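Side-chain contacts in Lactamase_B domain-containing protein (Bacillus lehensis G1, PDB 7EV5), which carries two zinc ions on a metallo-beta-lactamase fold and probably hydrolyses both beta-lactam antibiotics and glyoxalase II-type thioesters: residues A[1-6]-A[37-42]; A[56-61]-A[148-153]. One frame throughout, in Å; residues are numbered along the deposited sequence.

Overall arrangement
Interaction 1 lies at the surface and interaction 2 near the middle of the molecule; their centres are about 17 Å apart, their nearest atoms about 8 Å. In interaction 1 the outermost strand 2-7 of one sheet meets helix 33-42 through hydrocarbon and an indole, with no hydrogen bond between the segments. Interaction 2 joins the loop between strand 46-51 and helix 63-70 to the end of strand 145-149, which belongs to the other large sheet. All three of its touching residues are buried, and two zinc ions and a water take the place of apolar packing. Interaction 1 thus fastens a helix to one sheet, while interaction 2 links the two halves of the fold.

Interaction 1: A[1-6]-A[37-42]; sequences MFKQIP and ITWLKR
Trp39 lays its indole against Lys3 and Ile5, and this one ring carries the whole contact between helix 33-42 and the edge strand 2-7. In the metallo-beta-lactamase fold, an alpha-beta/beta-alpha sandwich, helices cover the outer faces of the two sheets, and here such a helix meets the first strand of its sheet. Lys3 and Ile5, two residues apart on the strand, both direct their CB toward the helix. The more enclosed, face-on part is at Ile5: its CD1 sits over the six-membered ring, 4.1 Å from the centroid and 21° off the normal, a CH-pi contact displaced toward CE3 and CZ3. With CG anti to the backbone N (chi1 179°), Trp39 extends from the helix far enough to reach the strand, where it also touches Val16 of strand 12-18.

Lys3, the exposed residue of the contact, passes on the same side of the ring plane as Ile5 but obliquely, nearer the CZ2 and NE1 end. Its methylenes make the closest approach, CD lying 3.5 Å from CZ2 of Trp39. No hydrogen bond joins the segments. On the helix itself, Arg42 brings NH2 to the indole edge, in the ring plane. Only the amino end of Lys3 is polar, and it runs outward to the solvent side, NZ ending 3.7 Å from NE1 of Trp39.

Interaction 2: A[56-61]-A[148-153]; sequences HFDHIG and SGDVLF. With ZN (zinc ion), chain C; ZN (zinc ion), chain B.
Asp150 and His59 reach toward each other from opposite directions and meet at a zinc ion. OD2 of Asp150 is 2.0 Å from the zinc of chain C, and NE2 of His59 binds the same ion at 2.1 Å. These two ligand atoms stand only 3.1 Å apart because the metal draws them together; no hydrogen bond joins them. The imidazole and carboxylate planes are turned 64° from each other, and OD1 of Asp150 stays near CE1 of His59 without binding the metal. From the far side of the ring, ND1 of His59 is hydrogen-bonded to Asp28 OD2, a second-shell contact that fixes the ring's rotation.

Asp150 does more than hold one ion. Its OD2 also makes a longer bond of 2.6 Å to the zinc of chain B, so a single carboxylate oxygen bridges the pair. This is the dinuclear centre of the metallo-beta-lactamase fold: His54, His56, Asp58 and His59 form the HxHxDH signature, His131 completes the chain B site with His54 and His56, and His191 completes that of chain C. Asp150 is presented by a type II' turn from Ser148 to Val151, in which Gly149 takes up the positive phi of 58°.

Asp58, although little of its surface is buried here, divides its two oxygens between different tasks. Its CG lies between the backbone N and the carbonyl carbon (chi1 59°), which turns OD2 to the chain C zinc at 2.3 Å and OD1 to water 1, from which it accepts a hydrogen bond of 2.8 Å. OD2 is also hydrogen-bonded to Thr12 OG1. That water bridges the two zincs, as does the hydrolytic water in related enzymes, and lies 1.9 Å from the chain B zinc, whose ligand from the same loop is His56 ND1.

Interaction 1: A[1-6]-A[37-42]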
loop_
_atom_site.group_PDB
_atom_site.type_symbol
_atom_site.label_atom_id
_atom_site.label_comp_id
_atom_site.label_asym_id
_atom_site.label_seq_id
_atom_site.Cartn_x
_atom_site.Cartn_y
_atom_site.Cartn_z
ATOM N N MET A 1 0.647 -4.508 16.424
ATOM C CA MET A 1 1.083 -3.117 16.429
ATOM C C MET A 1 0.645 -2.374 15.165
ATOM O O MET A 1 1.244 -1.379 14.786
ATOM C CB MET A 1 2.603 -3.027 16.599
ATOM C CG MET A 1 3.121 -3.630 17.902
ATOM S SD MET A 1 2.429 -2.850 19.372
ATOM C CE MET A 1 3.225 -1.247 19.315
ATOM N N PHE A 2 -0.403 -2.858 14.509
ATOM C CA PHE A 2 -0.963 -2.132 13.381
ATOM C C PHE A 2 -2.464 -2.343 13.347
ATOM O O PHE A 2 -2.996 -3.296 13.929
ATOM C CB PHE A 2 -0.328 -2.527 12.030
ATOM C CG PHE A 2 -0.759 -3.873 11.518
ATOM C CD1 PHE A 2 -1.828 -3.990 10.642
ATOM C CD2 PHE A 2 -0.075 -5.019 11.892
ATOM C CE1 PHE A 2 -2.229 -5.233 10.168
ATOM C CE2 PHE A 2 -0.469 -6.264 11.418
ATOM C CZ PHE A 2 -1.544 -6.369 10.555
ATOM N N LYS A 3 -3.143 -1.435 12.652
ATOM C CA LYS A 3 -4.571 -1.550 12.400
ATOM C C LYS A 3 -4.848 -1.551 10.905
ATOM O O LYS A 3 -4.300 -0.728 10.162
ATOM C CB LYS A 3 -5.368 -0.436 13.077
ATOM C CG LYS A 3 -6.860 -0.740 13.070
ATOM C CD LYS A 3 -7.681 0.214 13.909
ATOM C CE LYS A 3 -9.030 -0.421 14.247
ATOM N NZ LYS A 3 -10.050 0.600 14.616
ATOM N N GLN A 4 -5.703 -2.475 10.486
ATOM C CA GLN A 4 -6.284 -2.494 9.152
ATOM C C GLN A 4 -7.540 -1.635 9.167
ATOM O O GLN A 4 -8.448 -1.867 9.980
ATOM C CB GLN A 4 -6.642 -3.932 8.794
ATOM C CG GLN A 4 -7.267 -4.122 7.419
ATOM C CD GLN A 4 -7.618 -5.568 7.177
ATOM O OE1 GLN A 4 -8.299 -6.188 7.986
ATOM N NE2 GLN A 4 -7.122 -6.127 6.087
ATOM N N ILE A 5 -7.591 -0.645 8.280
ATOM C CA ILE A 5 -8.681 0.331 8.246
ATOM C C ILE A 5 -9.240 0.410 6.831
ATOM O O ILE A 5 -8.707 1.154 5.992
ATOM C CB ILE A 5 -8.214 1.704 8.761
ATOM C CG1 ILE A 5 -7.572 1.563 10.151
ATOM C CG2 ILE A 5 -9.380 2.685 8.804
ATOM C CD1 ILE A 5 -7.039 2.853 10.748
ATOM N N PRO A 6 -10.306 -0.328 6.512
ATOM C CA PRO A 6 -10.920 -0.185 5.189
ATOM C C PRO A 6 -11.567 1.185 5.062
ATOM O O PRO A 6 -12.212 1.665 5.996
ATOM C CB PRO A 6 -11.980 -1.296 5.165
ATOM C CG PRO A 6 -11.596 -2.234 6.251
ATOM C CD PRO A 6 -10.899 -1.424 7.294
ATOM N N ILE A 37 -8.382 10.381 9.865
ATOM C CA ILE A 37 -7.756 11.479 10.608
ATOM C C ILE A 37 -8.282 11.536 12.036
ATOM O O ILE A 37 -7.506 11.645 12.994
ATOM C CB ILE A 37 -7.955 12.819 9.874
ATOM C CG1 ILE A 37 -7.090 12.871 8.613
ATOM C CG2 ILE A 37 -7.609 13.998 10.792
ATOM C CD1 ILE A 37 -7.545 13.920 7.616
ATOM N N THR A 38 -9.608 11.455 12.201
ATOM C CA THR A 38 -10.171 11.533 13.548
ATOM C C THR A 38 -9.783 10.327 14.393
ATOM O O THR A 38 -9.580 10.473 15.602
ATOM C CB THR A 38 -11.690 11.756 13.530
ATOM O OG1 THR A 38 -12.340 10.672 12.861
ATOM C CG2 THR A 38 -12.045 13.078 12.846
ATOM N N TRP A 39 -9.655 9.135 13.790
ATOM C CA TRP A 39 -9.177 7.984 14.555
ATOM C C TRP A 39 -7.763 8.217 15.066
ATOM O O TRP A 39 -7.468 7.977 16.244
ATOM C CB TRP A 39 -9.238 6.699 13.730
ATOM C CG TRP A 39 -8.730 5.493 14.484
ATOM C CD1 TRP A 39 -9.423 4.755 15.386
ATOM C CD2 TRP A 39 -7.419 4.912 14.417
ATOM N NE1 TRP A 39 -8.639 3.739 15.876
ATOM C CE2 TRP A 39 -7.399 3.818 15.299
ATOM C CE3 TRP A 39 -6.260 5.211 13.695
ATOM C CZ2 TRP A 39 -6.271 3.017 15.476
ATOM C CZ3 TRP A 39 -5.139 4.412 13.872
ATOM C CH2 TRP A 39 -5.155 3.329 14.754
ATOM N N LEU A 40 -6.870 8.683 14.188
ATOM C CA LEU A 40 -5.502 8.969 14.608
ATOM C C LEU A 40 -5.481 9.957 15.768
ATOM O O LEU A 40 -4.709 9.794 16.722
ATOM C CB LEU A 40 -4.700 9.526 13.429
ATOM C CG LEU A 40 -4.367 8.531 12.315
ATOM C CD1 LEU A 40 -4.052 9.280 11.041
ATOM C CD2 LEU A 40 -3.209 7.631 12.730
ATOM N N LYS A 41 -6.325 10.981 15.700
ATOM C CA LYS A 41 -6.354 11.994 16.754
ATOM C C LYS A 41 -6.962 11.453 18.042
ATOM O O LYS A 41 -6.470 11.755 19.136
ATOM C CB LYS A 41 -7.090 13.237 16.264
ATOM C CG LYS A 41 -6.348 13.939 15.145
ATOM C CD LYS A 41 -6.876 15.329 14.884
ATOM C CE LYS A 41 -5.896 16.126 14.036
ATOM N NZ LYS A 41 -4.685 16.537 14.797
ATOM N N ARG A 42 -8.030 10.657 17.944
ATOM C CA ARG A 42 -8.602 10.059 19.147
ATOM C C ARG A 42 -7.586 9.177 19.859
ATOM O O ARG A 42 -7.545 9.131 21.095
ATOM C CB ARG A 42 -9.854 9.253 18.800
ATOM C CG ARG A 42 -11.047 10.107 18.417
ATOM C CD ARG A 42 -12.339 9.313 18.358
ATOM N NE ARG A 42 -12.252 8.134 17.498
ATOM C CZ ARG A 42 -12.501 8.135 16.190
ATOM N NH1 ARG A 42 -12.848 9.257 15.570
ATOM N NH2 ARG A 42 -12.404 7.004 15.501
#

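Interaction 2: A[56-61]-A[148-153]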
loop_
_atom_site.group_PDB
_atom_site.type_symbol
_atom_site.label_atom_id
_atom_site.label_comp_id
_atom_site.label_asym_id
_atom_site.label_seq_id
_atom_site.Cartn_x
_atom_site.Cartn_y
_atom_site.Cartn_z
ATOM N N HIS A 56 -2.930 3.879 -7.519
ATOM C CA HIS A 56 -4.315 3.764 -7.957
ATOM C C HIS A 56 -5.209 4.621 -7.070
ATOM O O HIS A 56 -4.957 4.796 -5.872
ATOM C CB HIS A 56 -4.786 2.310 -7.898
ATOM C CG HIS A 56 -4.381 1.502 -9.084
ATOM N ND1 HIS A 56 -4.209 0.138 -9.024
ATOM C CD2 HIS A 56 -4.121 1.859 -10.363
ATOM C CE1 HIS A 56 -3.868 -0.316 -10.215
ATOM N NE2 HIS A 56 -3.800 0.709 -11.044
ATOM N N PHE A 57 -6.277 5.145 -7.681
ATOM C CA PHE A 57 -7.144 6.115 -7.007
ATOM C C PHE A 57 -7.652 5.608 -5.656
ATOM O O PHE A 57 -7.837 6.397 -4.720
ATOM C CB PHE A 57 -8.326 6.481 -7.918
ATOM C CG PHE A 57 -9.355 5.381 -8.043
ATOM C CD1 PHE A 57 -10.494 5.366 -7.235
ATOM C CD2 PHE A 57 -9.172 4.351 -8.954
ATOM C CE1 PHE A 57 -11.427 4.347 -7.350
ATOM C CE2 PHE A 57 -10.102 3.325 -9.072
ATOM C CZ PHE A 57 -11.232 3.321 -8.265
ATOM N N ASP A 58 -7.931 4.307 -5.543
ATOM C CA ASP A 58 -8.524 3.771 -4.326
ATOM C C ASP A 58 -7.533 3.694 -3.177
ATOM O O ASP A 58 -7.930 3.376 -2.053
ATOM C CB ASP A 58 -9.184 2.408 -4.600
ATOM C CG ASP A 58 -8.206 1.368 -5.134
ATOM O OD1 ASP A 58 -7.580 1.631 -6.188
ATOM O OD2 ASP A 58 -8.107 0.288 -4.499
ATOM N N HIS A 59 -6.263 3.997 -3.431
ATOM C CA HIS A 59 -5.240 4.027 -2.398
ATOM C C HIS A 59 -4.788 5.431 -2.032
ATOM O O HIS A 59 -3.966 5.573 -1.116
ATOM C CB HIS A 59 -4.033 3.168 -2.824
ATOM C CG HIS A 59 -4.393 1.730 -3.027
ATOM N ND1 HIS A 59 -3.977 0.717 -2.187
ATOM C CD2 HIS A 59 -5.196 1.151 -3.947
ATOM C CE1 HIS A 59 -4.503 -0.428 -2.593
ATOM N NE2 HIS A 59 -5.258 -0.190 -3.652
ATOM N N ILE A 60 -5.304 6.473 -2.695
ATOM C CA ILE A 60 -4.747 7.819 -2.582
ATOM C C ILE A 60 -5.781 8.891 -2.277
ATOM O O ILE A 60 -5.410 10.060 -2.130
ATOM C CB ILE A 60 -3.932 8.229 -3.822
ATOM C CG1 ILE A 60 -4.885 8.419 -5.010
ATOM C CG2 ILE A 60 -2.830 7.207 -4.097
ATOM C CD1 ILE A 60 -4.245 9.064 -6.219
ATOM N N GLY A 61 -7.063 8.546 -2.185
ATOM C CA GLY A 61 -8.090 9.578 -2.105
ATOM C C GLY A 61 -8.017 10.444 -0.864
ATOM O O GLY A 61 -8.477 11.588 -0.883
ATOM N N SER A 148 1.898 -5.076 1.236
ATOM C CA SER A 148 2.200 -5.408 -0.155
ATOM C C SER A 148 1.157 -4.908 -1.153
ATOM O O SER A 148 1.181 -5.320 -2.315
ATOM C CB SER A 148 2.406 -6.918 -0.307
ATOM O OG SER A 148 1.412 -7.654 0.397
ATOM N N GLY A 149 0.242 -4.043 -0.734
ATOM C CA GLY A 149 -0.704 -3.494 -1.691
ATOM C C GLY A 149 -1.517 -4.573 -2.381
ATOM O O GLY A 149 -2.061 -5.482 -1.744
ATOM N N ASP A 150 -1.617 -4.473 -3.709
ATOM C CA ASP A 150 -2.559 -5.279 -4.474
ATOM C C ASP A 150 -1.885 -6.417 -5.225
ATOM O O ASP A 150 -2.396 -6.861 -6.249
ATOM C CB ASP A 150 -3.383 -4.402 -5.420
ATOM C CG ASP A 150 -4.349 -3.481 -4.684
ATOM O OD1 ASP A 150 -4.352 -3.477 -3.437
ATOM O OD2 ASP A 150 -5.080 -2.737 -5.373
ATOM N N VAL A 151 -0.769 -6.926 -4.712
ATOM C CA VAL A 151 -0.093 -8.037 -5.374
ATOM C C VAL A 151 -0.745 -9.368 -5.015
ATOM O O VAL A 151 -1.063 -10.183 -5.893
ATOM C CB VAL A 151 1.402 -8.006 -5.005
ATOM C CG1 VAL A 151 2.097 -9.251 -5.502
ATOM C CG2 VAL A 151 2.059 -6.761 -5.596
ATOM N N LEU A 152 -0.946 -9.605 -3.721
ATOM C CA LEU A 152 -1.355 -10.901 -3.191
ATOM C C LEU A 152 -2.454 -10.667 -2.171
ATOM O O LEU A 152 -2.271 -9.891 -1.230
ATOM C CB LEU A 152 -0.167 -11.597 -2.513
ATOM C CG LEU A 152 -0.430 -12.926 -1.806
ATOM C CD1 LEU A 152 -0.922 -13.986 -2.791
ATOM C CD2 LEU A 152 0.802 -13.402 -1.057
ATOM N N PHE A 153 -3.592 -11.334 -2.348
ATOM C CA PHE A 153 -4.691 -11.233 -1.404
ATOM C C PHE A 153 -4.927 -12.597 -0.783
ATOM O O PHE A 153 -4.353 -13.606 -1.200
ATOM C CB PHE A 153 -5.982 -10.809 -2.111
ATOM C CG PHE A 153 -5.857 -9.546 -2.921
ATOM C CD1 PHE A 153 -5.549 -8.334 -2.313
ATOM C CD2 PHE A 153 -6.085 -9.559 -4.291
ATOM C CE1 PHE A 153 -5.457 -7.159 -3.067
ATOM C CE2 PHE A 153 -5.994 -8.392 -5.047
ATOM C CZ PHE A 153 -5.674 -7.186 -4.436
HETATM ZN ZN ZN C . -6.503 -1.402 -4.749
HETATM ZN ZN ZN B . -4.452 -1.118 -7.338
HETATM O O HOH W 1 -6.215 -0.756 -6.621
#